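Local coordinates for protein ornithine cyclodeaminase (Methanococcus maripaludis S2, PDB 3C2Q) that converts L-ornithine to L-proline with release of ammonia, using NAD(+) as its cofactor, at residues N219-G224 with Q233-N238; E179-G184 with L226-M231; I146-G151 with T185-N190; M102-E105 with E109-K112. One frame throughout, in Å; residues are numbered along the deposited sequence.

Contact 1. Residues N219-G224 with Q233-N238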
loop_
_atom_site.group_PDB
_atom_site.type_symbol
_atom_site.label_atom_id
_atom_site.label_comp_id
_atom_site.label_asym_id
_atom_site.label_seq_id
_atom_site.Cartn_x
_atom_site.Cartn_y
_atom_site.Cartn_z
ATOM N N ASN B 219 -15.213 2.297 -37.087
ATOM C CA ASN B 219 -15.786 3.385 -37.898
ATOM C C ASN B 219 -15.072 4.706 -37.694
ATOM O O ASN B 219 -14.875 5.473 -38.648
ATOM C CB ASN B 219 -17.263 3.603 -37.574
ATOM C CG ASN B 219 -18.153 2.502 -38.117
ATOM O OD1 ASN B 219 -17.685 1.595 -38.782
ATOM N ND2 ASN B 219 -19.446 2.578 -37.807
ATOM N N ALA B 220 -14.740 5.015 -36.436
ATOM C CA ALA B 220 -13.969 6.219 -36.108
ATOM C C ALA B 220 -12.570 6.228 -36.728
ATOM O O ALA B 220 -12.049 7.281 -37.056
ATOM C CB ALA B 220 -13.855 6.393 -34.551
ATOM N N VAL B 221 -11.947 5.068 -36.828
ATOM C CA VAL B 221 -10.657 4.965 -37.493
ATOM C C VAL B 221 -10.857 5.157 -39.017
ATOM O O VAL B 221 -10.159 5.958 -39.639
ATOM C CB VAL B 221 -9.926 3.637 -37.180
ATOM C CG1 VAL B 221 -8.719 3.461 -38.094
ATOM C CG2 VAL B 221 -9.479 3.589 -35.678
ATOM N N GLU B 222 -11.839 4.452 -39.572
ATOM C CA GLU B 222 -12.181 4.553 -41.000
ATOM C C GLU B 222 -12.572 5.963 -41.434
ATOM O O GLU B 222 -12.169 6.400 -42.511
ATOM C CB GLU B 222 -13.235 3.503 -41.369
ATOM C CG GLU B 222 -12.624 2.100 -41.410
ATOM C CD GLU B 222 -13.614 0.971 -41.744
ATOM O OE1 GLU B 222 -14.831 1.245 -41.955
ATOM O OE2 GLU B 222 -13.149 -0.197 -41.788
ATOM N N SER B 223 -13.293 6.701 -40.591
ATOM C CA SER B 223 -13.616 8.111 -40.866
ATOM C C SER B 223 -12.483 9.151 -40.695
ATOM O O SER B 223 -12.686 10.335 -40.996
ATOM C CB SER B 223 -14.805 8.550 -40.021
ATOM O OG SER B 223 -14.406 8.815 -38.679
ATOM N N GLY B 224 -11.312 8.735 -40.201
ATOM C CA GLY B 224 -10.232 9.665 -39.874
ATOM C C GLY B 224 -10.396 10.439 -38.572
ATOM O O GLY B 224 -9.585 11.312 -38.265
ATOM N N GLN B 233 -4.145 1.380 -33.213
ATOM C CA GLN B 233 -3.226 0.359 -33.646
ATOM C C GLN B 233 -3.839 -1.038 -33.694
ATOM O O GLN B 233 -3.417 -1.854 -34.525
ATOM C CB GLN B 233 -1.940 0.349 -32.837
ATOM C CG GLN B 233 -1.099 1.612 -33.038
ATOM C CD GLN B 233 -0.503 1.752 -34.438
ATOM O OE1 GLN B 233 -0.419 0.784 -35.206
ATOM N NE2 GLN B 233 -0.085 2.976 -34.768
ATOM N N CYS B 234 -4.792 -1.321 -32.810
ATOM C CA CYS B 234 -5.484 -2.619 -32.862
ATOM C C CYS B 234 -6.288 -2.731 -34.166
ATOM O O CYS B 234 -6.256 -3.776 -34.825
ATOM C CB CYS B 234 -6.414 -2.823 -31.655
ATOM S SG CYS B 234 -5.498 -3.163 -30.108
ATOM N N ILE B 235 -7.030 -1.677 -34.499
ATOM C CA ILE B 235 -7.767 -1.641 -35.770
ATOM C C ILE B 235 -6.813 -1.856 -36.952
ATOM O O ILE B 235 -7.039 -2.746 -37.790
ATOM C CB ILE B 235 -8.577 -0.332 -35.934
ATOM C CG1 ILE B 235 -9.675 -0.235 -34.844
ATOM C CG2 ILE B 235 -9.171 -0.194 -37.380
ATOM C CD1 ILE B 235 -10.583 -1.520 -34.705
ATOM N N LYS B 236 -5.735 -1.077 -36.998
ATOM C CA LYS B 236 -4.830 -1.104 -38.162
ATOM C C LYS B 236 -4.148 -2.421 -38.325
ATOM O O LYS B 236 -3.839 -2.827 -39.452
ATOM C CB LYS B 236 -3.757 -0.023 -38.078
ATOM C CG LYS B 236 -4.298 1.389 -37.979
ATOM C CD LYS B 236 -5.292 1.760 -39.096
ATOM C CE LYS B 236 -4.606 2.236 -40.355
ATOM N NZ LYS B 236 -5.578 2.993 -41.221
ATOM N N ASN B 237 -3.887 -3.098 -37.206
ATOM C CA ASN B 237 -3.087 -4.300 -37.251
ATOM C C ASN B 237 -3.917 -5.554 -37.057
ATOM O O ASN B 237 -3.375 -6.635 -36.929
ATOM C CB ASN B 237 -1.926 -4.207 -36.241
ATOM C CG ASN B 237 -0.917 -3.172 -36.642
ATOM O OD1 ASN B 237 -0.113 -3.413 -37.541
ATOM N ND2 ASN B 237 -0.968 -1.999 -36.016
ATOM N N ASN B 238 -5.237 -5.378 -37.064
ATOM C CA ASN B 238 -6.195 -6.464 -36.860
ATOM C C ASN B 238 -5.912 -7.257 -35.578
ATOM O O ASN B 238 -5.917 -8.498 -35.589
ATOM C CB ASN B 238 -6.254 -7.390 -38.093
ATOM C CG ASN B 238 -6.403 -6.615 -39.401
ATOM O OD1 ASN B 238 -5.570 -6.741 -40.306
ATOM N ND2 ASN B 238 -7.452 -5.796 -39.502
#
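With chi1 at 169°, Val221 places CG1 beside its carbonyl carbon and CG2 beside its backbone N, a spread that lets both methyls work against Ile235. The isoleucine answers with chi1 -64°, which sets its CG2 branch next to its own carbonyl carbon. Val221 CG1 packs on Ile235 CG2 at 3.8 Å, while Val221 CG2 lies against Ile235 CG1 at 3.9 Å; the two side chains run alongside each other in opposite directions. Lys236, folded at chi2 and chi3, reaches the same valine with CD alone, 4.0 Å from Val221 CG1. Leu226 also touches Val221, and Tyr241 of strand 241-244 touches Ile235. Cutting Val221 back to an alanine is likely to open a gap where its two methyls were, taking from Lys236 CD its contact with CG1 and leaving Ile235 with little more than CB to pack on. Both helices finish close by in Schellman motifs, with Gly224 and Asn238 at positive phi. In the last turn of helix 230-237, Gln233 O is held twice, by Asn237 N and by Asn237 ND2; Asn237 ND2 sits 2.9 Å from Gln233 O, in the carbonyl plane and on a lone pair. The hydrogen bonds found within the two segments run inside each helix end, and between 219-224 and 233-238 the contact is a small apolar patch, resting on van der Waals packing.

Contact 2. Residues E179-G184 with L226-M231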
loop_
_atom_site.group_PDB
_atom_site.type_symbol
_atom_site.label_atom_id
_atom_site.label_comp_id
_atom_site.label_asym_id
_atom_site.label_seq_id
_atom_site.Cartn_x
_atom_site.Cartn_y
_atom_site.Cartn_z
ATOM N N GLU B 179 -9.494 9.550 -25.671
ATOM C CA GLU B 179 -9.325 10.909 -25.154
ATOM C C GLU B 179 -7.945 11.465 -25.446
ATOM O O GLU B 179 -7.812 12.651 -25.838
ATOM C CB GLU B 179 -9.558 10.992 -23.635
ATOM C CG GLU B 179 -9.615 12.400 -23.107
ATOM C CD GLU B 179 -9.436 12.489 -21.580
ATOM O OE1 GLU B 179 -9.664 11.473 -20.862
ATOM O OE2 GLU B 179 -9.062 13.572 -21.081
ATOM N N SER B 180 -6.911 10.648 -25.221
ATOM C CA SER B 180 -5.565 11.171 -25.401
ATOM C C SER B 180 -5.268 11.321 -26.897
ATOM O O SER B 180 -4.592 12.265 -27.291
ATOM C CB SER B 180 -4.487 10.343 -24.653
ATOM O OG SER B 180 -4.419 9.046 -25.197
ATOM N N ALA B 181 -5.801 10.424 -27.722
ATOM C CA ALA B 181 -5.630 10.537 -29.179
ATOM C C ALA B 181 -6.303 11.795 -29.730
ATOM O O ALA B 181 -5.692 12.532 -30.508
ATOM C CB ALA B 181 -6.146 9.282 -29.887
ATOM N N LEU B 182 -7.533 12.068 -29.303
ATOM C CA LEU B 182 -8.287 13.216 -29.811
ATOM C C LEU B 182 -7.832 14.518 -29.224
ATOM O O LEU B 182 -7.739 15.523 -29.936
ATOM C CB LEU B 182 -9.794 13.059 -29.551
ATOM C CG LEU B 182 -10.461 11.884 -30.258
ATOM C CD1 LEU B 182 -11.946 11.865 -29.853
ATOM C CD2 LEU B 182 -10.334 11.981 -31.748
ATOM N N TYR B 183 -7.586 14.533 -27.906
ATOM C CA TYR B 183 -7.351 15.776 -27.187
ATOM C C TYR B 183 -5.993 15.960 -26.495
ATOM O O TYR B 183 -5.723 17.028 -25.936
ATOM C CB TYR B 183 -8.472 16.011 -26.176
ATOM C CG TYR B 183 -9.830 15.906 -26.827
ATOM C CD1 TYR B 183 -10.247 16.854 -27.777
ATOM C CD2 TYR B 183 -10.673 14.837 -26.546
ATOM C CE1 TYR B 183 -11.461 16.733 -28.405
ATOM C CE2 TYR B 183 -11.898 14.706 -27.177
ATOM C CZ TYR B 183 -12.290 15.658 -28.090
ATOM O OH TYR B 183 -13.506 15.532 -28.716
ATOM N N GLY B 184 -5.177 14.921 -26.475
ATOM C CA GLY B 184 -3.879 15.026 -25.801
ATOM C C GLY B 184 -3.928 14.870 -24.270
ATOM O O GLY B 184 -2.894 15.089 -23.588
ATOM N N LEU B 226 -10.296 9.012 -35.438
ATOM C CA LEU B 226 -9.285 8.421 -34.551
ATOM C C LEU B 226 -8.064 8.045 -35.359
ATOM O O LEU B 226 -8.139 7.168 -36.224
ATOM C CB LEU B 226 -9.868 7.202 -33.843
ATOM C CG LEU B 226 -8.988 6.518 -32.791
ATOM C CD1 LEU B 226 -8.646 7.541 -31.692
ATOM C CD2 LEU B 226 -9.694 5.285 -32.234
ATOM N N LYS B 227 -6.945 8.703 -35.056
ATOM C CA LYS B 227 -5.732 8.693 -35.889
ATOM C C LYS B 227 -4.486 8.123 -35.212
ATOM O O LYS B 227 -3.411 8.051 -35.826
ATOM C CB LYS B 227 -5.392 10.140 -36.297
ATOM C CG LYS B 227 -6.385 10.780 -37.271
ATOM C CD LYS B 227 -5.971 12.235 -37.653
ATOM C CE LYS B 227 -6.593 13.280 -36.700
ATOM N NZ LYS B 227 -6.940 14.608 -37.359
ATOM N N GLU B 228 -4.597 7.765 -33.927
ATOM C CA GLU B 228 -3.415 7.310 -33.189
ATOM C C GLU B 228 -3.871 6.624 -31.898
ATOM O O GLU B 228 -5.037 6.784 -31.485
ATOM C CB GLU B 228 -2.473 8.491 -32.843
ATOM C CG GLU B 228 -3.070 9.426 -31.797
ATOM C CD GLU B 228 -2.218 10.662 -31.454
ATOM O OE1 GLU B 228 -1.860 11.426 -32.365
ATOM O OE2 GLU B 228 -1.937 10.900 -30.253
ATOM N N GLY B 229 -2.959 5.875 -31.267
ATOM C CA GLY B 229 -3.223 5.319 -29.933
ATOM C C GLY B 229 -3.371 3.803 -29.982
ATOM O O GLY B 229 -3.186 3.143 -31.026
ATOM N N ILE B 230 -3.687 3.228 -28.826
ATOM C CA ILE B 230 -3.749 1.778 -28.681
ATOM C C ILE B 230 -4.882 1.167 -29.515
ATOM O O ILE B 230 -4.652 0.204 -30.238
ATOM C CB ILE B 230 -3.928 1.388 -27.186
ATOM C CG1 ILE B 230 -2.719 1.828 -26.350
ATOM C CG2 ILE B 230 -4.172 -0.133 -27.071
ATOM C CD1 ILE B 230 -3.089 2.087 -24.812
HETATM N N MSE B 231 -6.094 1.691 -29.384
HETATM C CA MSE B 231 -7.256 1.126 -30.070
HETATM C C MSE B 231 -7.077 1.306 -31.597
HETATM O O MSE B 231 -7.347 0.382 -32.365
HETATM C CB MSE B 231 -8.556 1.808 -29.611
HETATM C CG MSE B 231 -8.782 1.830 -28.079
HETATM SE SE MSE B 231 -8.462 0.010 -27.356
HETATM C CE MSE B 231 -9.935 -0.830 -28.127
#
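The last turn of helix 171-183 meets the loop that leads into helix 230-237 through Ala181, whose methyl group faces Leu226 and Glu228. Ala181 CB lies 3.2 Å from Glu228 O and 3.6 Å from Glu228 CG. On another flank Leu226 CD1 approaches Ala181 CB to 3.5 Å, an apolar pairing reached by the tip of the leucine. Glu228 has chi1 at 70°, its CG between the backbone N and the carbonyl carbon, and the extended remainder of the chain passes over the helix backbone, with OE2 3.9 Å from Ala181 CA. A small side chain on the helix thus lets the loop come close, the CA atoms of Ala181 and Glu228 being 5.6 Å apart. One turn earlier, the carboxylate of Asp177 accepts bonds from Ile230 N and Met231 N, at the start of helix 230-237 just after Gly229 in the N-cap position; the backbone O of Asp177 takes the hydroxyl of Ser180. Helix 171-183 follows strand 166-170, and helix 230-237 leads to the adjacent parallel strand 241-244, so the packing lies inside an elaborated beta-alpha-beta crossover of the Rossmann fold.

Contact 3. Residues I146-G151 with T185-N190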
loop_
_atom_site.group_PDB
_atom_site.type_symbol
_atom_site.label_atom_id
_atom_site.label_comp_id
_atom_site.label_asym_id
_atom_site.label_seq_id
_atom_site.Cartn_x
_atom_site.Cartn_y
_atom_site.Cartn_z
ATOM N N ILE B 146 -2.657 2.892 -17.260
ATOM C CA ILE B 146 -1.689 2.858 -18.347
ATOM C C ILE B 146 -1.697 4.223 -19.009
ATOM O O ILE B 146 -0.636 4.774 -19.307
ATOM C CB ILE B 146 -2.044 1.783 -19.415
ATOM C CG1 ILE B 146 -1.832 0.366 -18.843
ATOM C CG2 ILE B 146 -1.162 1.956 -20.693
ATOM C CD1 ILE B 146 -2.563 -0.698 -19.708
ATOM N N ILE B 147 -2.900 4.761 -19.238
ATOM C CA ILE B 147 -3.043 6.042 -19.943
ATOM C C ILE B 147 -2.719 7.211 -19.019
ATOM O O ILE B 147 -1.934 8.119 -19.375
ATOM C CB ILE B 147 -4.479 6.251 -20.570
ATOM C CG1 ILE B 147 -4.952 4.999 -21.314
ATOM C CG2 ILE B 147 -4.469 7.474 -21.522
ATOM C CD1 ILE B 147 -3.933 4.446 -22.394
ATOM N N HIS B 148 -3.291 7.179 -17.812
ATOM C CA HIS B 148 -3.063 8.269 -16.863
ATOM C C HIS B 148 -1.607 8.495 -16.555
ATOM O O HIS B 148 -1.214 9.632 -16.324
ATOM C CB HIS B 148 -3.793 8.033 -15.519
ATOM C CG HIS B 148 -5.245 7.729 -15.664
ATOM N ND1 HIS B 148 -6.026 8.233 -16.691
ATOM C CD2 HIS B 148 -6.056 6.938 -14.920
ATOM C CE1 HIS B 148 -7.257 7.773 -16.566
ATOM N NE2 HIS B 148 -7.309 6.997 -15.488
ATOM N N THR B 149 -0.815 7.424 -16.540
ATOM C CA THR B 149 0.619 7.522 -16.174
ATOM C C THR B 149 1.556 7.761 -17.367
ATOM O O THR B 149 2.781 7.788 -17.197
ATOM C CB THR B 149 1.098 6.243 -15.442
ATOM O OG1 THR B 149 0.949 5.123 -16.309
ATOM C CG2 THR B 149 0.318 6.009 -14.185
ATOM N N GLY B 150 0.990 7.947 -18.559
ATOM C CA GLY B 150 1.801 8.274 -19.753
ATOM C C GLY B 150 2.383 7.056 -20.432
ATOM O O GLY B 150 3.284 7.190 -21.264
ATOM N N GLY B 151 1.852 5.870 -20.101
ATOM C CA GLY B 151 2.289 4.629 -20.712
ATOM C C GLY B 151 1.588 4.282 -22.025
ATOM O O GLY B 151 1.957 3.328 -22.664
ATOM N N THR B 185 -5.098 14.491 -23.735
ATOM C CA THR B 185 -5.280 14.353 -22.267
ATOM C C THR B 185 -5.842 12.984 -21.821
ATOM O O THR B 185 -6.411 12.233 -22.617
ATOM C CB THR B 185 -6.268 15.416 -21.705
ATOM O OG1 THR B 185 -7.549 15.249 -22.327
ATOM C CG2 THR B 185 -5.784 16.826 -21.965
ATOM N N SER B 186 -5.680 12.687 -20.529
ATOM C CA SER B 186 -6.407 11.598 -19.882
ATOM C C SER B 186 -6.884 12.184 -18.581
ATOM O O SER B 186 -6.079 12.739 -17.817
ATOM C CB SER B 186 -5.488 10.404 -19.628
ATOM O OG SER B 186 -6.252 9.277 -19.174
ATOM N N LEU B 187 -8.194 12.137 -18.368
ATOM C CA LEU B 187 -8.799 12.822 -17.238
ATOM C C LEU B 187 -8.544 14.344 -17.314
ATOM O O LEU B 187 -8.487 15.031 -16.276
ATOM C CB LEU B 187 -8.203 12.249 -15.928
ATOM C CG LEU B 187 -8.550 10.804 -15.545
ATOM C CD1 LEU B 187 -7.806 10.407 -14.243
ATOM C CD2 LEU B 187 -10.041 10.697 -15.382
ATOM N N GLY B 188 -8.334 14.866 -18.531
ATOM C CA GLY B 188 -8.111 16.304 -18.675
ATOM C C GLY B 188 -6.707 16.739 -18.358
ATOM O O GLY B 188 -6.442 17.930 -18.321
ATOM N N VAL B 189 -5.803 15.783 -18.105
ATOM C CA VAL B 189 -4.410 16.097 -17.817
ATOM C C VAL B 189 -3.585 15.828 -19.062
ATOM O O VAL B 189 -3.655 14.756 -19.623
ATOM C CB VAL B 189 -3.849 15.278 -16.585
ATOM C CG1 VAL B 189 -2.373 15.593 -16.377
ATOM C CG2 VAL B 189 -4.644 15.629 -15.302
ATOM N N ASN B 190 -2.780 16.801 -19.489
ATOM C CA ASN B 190 -2.036 16.666 -20.727
ATOM C C ASN B 190 -0.927 15.615 -20.543
ATOM O O ASN B 190 -0.146 15.745 -19.614
ATOM C CB ASN B 190 -1.412 18.024 -21.101
ATOM C CG ASN B 190 -0.634 17.964 -22.380
ATOM O OD1 ASN B 190 0.512 17.585 -22.384
ATOM N ND2 ASN B 190 -1.273 18.354 -23.500
#
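His148 reaches from the end of helix 145-148 to Ser186 and Leu187 in the hairpin 185-190. From CB, chi1 of -52° sets CG anti to the carbonyl carbon, and the ring swings out beside the hairpin. ND1 comes first: it shares a hydrogen bond with Ser186 OG at 2.7 Å, a bent one with an angle of 136°, the hydroxyl sitting at the ring edge near its plane. Next to it, CE1 also lies beside that hydroxyl and touches Leu187 CG at 3.4 Å. The far nitrogen, NE2, lies 3.7 Å from Leu187 CD1, and CD2 is under the same methyl, which stands over the middle of the ring, 3.6 Å from the centroid and only 12° off the normal, in a CH-pi contact. Ile147, next door, adds CG2 at 3.5 Å from Ser186 OG. Ser186 and Leu187 are the first two residues of a type I' turn, which presents both side chains to the ring; Glu179 of helix 171-183 steadies this turn by accepting from Leu187 N and Gly188 N. His176 meets the His148 ring edge-to-face, and Glu109 of a second subunit packs on it. The side chain of His148 is about 6 Å from that of Ala172, assigned by similarity to the NAD(+) site. A phenylalanine in its place is likely to leave Ser186 OG without its ring-nitrogen partner. Edge and face are therefore both engaged: a polar bond at the edge probably limits the ring's rotation while a methyl covers one face.

Contact 4. Residues M102-E105 with E109-K112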
loop_
_atom_site.group_PDB
_atom_site.type_symbol
_atom_site.label_atom_id
_atom_site.label_comp_id
_atom_site.label_asym_id
_atom_site.label_seq_id
_atom_site.Cartn_x
_atom_site.Cartn_y
_atom_site.Cartn_z
HETATM N N MSE B 102 15.094 -11.175 0.877
HETATM C CA MSE B 102 14.441 -10.627 -0.317
HETATM C C MSE B 102 13.755 -11.723 -1.168
HETATM O O MSE B 102 13.672 -11.619 -2.383
HETATM C CB MSE B 102 15.453 -9.889 -1.174
HETATM C CG MSE B 102 16.340 -8.956 -0.411
HETATM SE SE MSE B 102 15.283 -7.656 0.616
HETATM C CE MSE B 102 14.696 -6.732 -0.697
ATOM N N ASN B 103 13.240 -12.760 -0.543
ATOM C CA ASN B 103 12.635 -13.802 -1.356
ATOM C C ASN B 103 11.097 -13.761 -1.374
ATOM O O ASN B 103 10.481 -14.726 -1.816
ATOM C CB ASN B 103 13.148 -15.194 -0.944
ATOM C CG ASN B 103 12.940 -15.471 0.526
ATOM O OD1 ASN B 103 12.837 -14.560 1.338
ATOM N ND2 ASN B 103 12.817 -16.739 0.871
ATOM N N SER B 104 10.489 -12.657 -0.911
ATOM C CA SER B 104 9.041 -12.469 -1.016
ATOM C C SER B 104 8.621 -12.702 -2.443
ATOM O O SER B 104 9.383 -12.434 -3.371
ATOM C CB SER B 104 8.627 -11.048 -0.592
ATOM O OG SER B 104 9.364 -10.100 -1.341
ATOM N N GLU B 105 7.420 -13.226 -2.627
ATOM C CA GLU B 105 6.817 -13.317 -3.951
ATOM C C GLU B 105 6.461 -11.942 -4.504
ATOM O O GLU B 105 6.469 -11.707 -5.702
ATOM C CB GLU B 105 5.526 -14.152 -3.853
ATOM C CG GLU B 105 5.758 -15.554 -3.389
ATOM C CD GLU B 105 5.920 -16.523 -4.528
ATOM O OE1 GLU B 105 6.555 -16.168 -5.567
ATOM O OE2 GLU B 105 5.397 -17.664 -4.375
ATOM N N GLU B 109 10.861 -4.071 -3.758
ATOM C CA GLU B 109 12.302 -4.025 -3.491
ATOM C C GLU B 109 13.025 -5.159 -4.229
ATOM O O GLU B 109 13.570 -6.077 -3.574
ATOM C CB GLU B 109 12.595 -4.155 -1.997
ATOM C CG GLU B 109 12.019 -3.038 -1.129
ATOM C CD GLU B 109 12.498 -3.147 0.306
ATOM O OE1 GLU B 109 12.303 -4.212 0.945
ATOM O OE2 GLU B 109 13.080 -2.147 0.766
ATOM N N LYS B 110 12.996 -5.099 -5.560
ATOM C CA LYS B 110 13.628 -6.108 -6.437
ATOM C C LYS B 110 14.194 -5.395 -7.647
ATOM O O LYS B 110 13.635 -4.410 -8.073
ATOM C CB LYS B 110 12.626 -7.198 -6.887
ATOM C CG LYS B 110 11.934 -7.958 -5.678
ATOM C CD LYS B 110 11.085 -9.134 -6.141
ATOM C CE LYS B 110 10.327 -9.774 -4.941
ATOM N NZ LYS B 110 11.272 -10.366 -3.910
ATOM N N PRO B 111 15.329 -5.877 -8.195
ATOM C CA PRO B 111 16.020 -5.135 -9.274
ATOM C C PRO B 111 15.215 -4.982 -10.577
ATOM O O PRO B 111 14.923 -5.983 -11.266
ATOM C CB PRO B 111 17.329 -5.920 -9.455
ATOM C CG PRO B 111 17.539 -6.611 -8.088
ATOM C CD PRO B 111 16.106 -7.047 -7.763
ATOM N N LYS B 112 14.838 -3.739 -10.882
ATOM C CA LYS B 112 13.835 -3.497 -11.942
ATOM C C LYS B 112 14.390 -3.562 -13.350
ATOM O O LYS B 112 13.794 -4.195 -14.245
ATOM C CB LYS B 112 13.067 -2.193 -11.712
ATOM C CG LYS B 112 12.237 -2.164 -10.417
ATOM C CD LYS B 112 11.039 -3.152 -10.472
ATOM C CE LYS B 112 10.563 -3.445 -9.017
ATOM N NZ LYS B 112 10.156 -2.138 -8.293
#
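The ammonium group of Lys110 is gripped by Ser104, with NZ giving hydrogen bonds to Ser104 O at 2.9 Å and to Ser104 OG at 3.2 Å. Relative to Ser104 O, NZ is tilted 26° from the carbonyl plane. Met102 O also lies 3.1 Å from Lys110 NZ, at too poor an angle for a bond, though its partial charge would probably still favour the cation. The lysine runs extended until chi4 (-63°), where a bend turns NZ in towards the loop. Ser104 OG, besides accepting from Lys110, is bonded to Asp314 of a third subunit. The selenomethionine at Met102 crosses Glu109 at about a right angle, and its terminal CE touches Glu109 CB at 3.6 Å and Glu109 O at 3.2 Å. Glu109 turns its carboxylate to a salt bridge with Arg315 of the third subunit; the Glu109 side chain is also about 5 Å from an imidazole, probably from the crystallisation liquor. Met102 packs on Val189 of a second subunit, and Lys112 forms a salt bridge with Asp326 there. Both segments belong to the loop between strand 84-86 and helix 112-133, and meet just before Pro111, the N-cap of that helix.

In the fold
Contacts 1, 2 and 3 form a connected series through the Rossmann domain, joined by hydrogen bonds and packing: the centres of contacts 1 and 2 are about 11 Å apart, as are those of contacts 2 and 3, while those of 1 and 3 are about 21 Å apart. Contacts 1 and 2 share helix 230-237 and are joined by Ala220 O to Leu226 N; contacts 2 and 3 meet where Glu179 OE2 reaches Thr185 OG1 at 2.6 Å. Contact 3 approaches the NAD(+) site assigned by similarity; Asp326 there pairs with Lys112 of another subunit. Contacts 3 and 4 have centres about 28 Å apart, yet Val189 in one subunit's hairpin packs on Pro111 in another's loop.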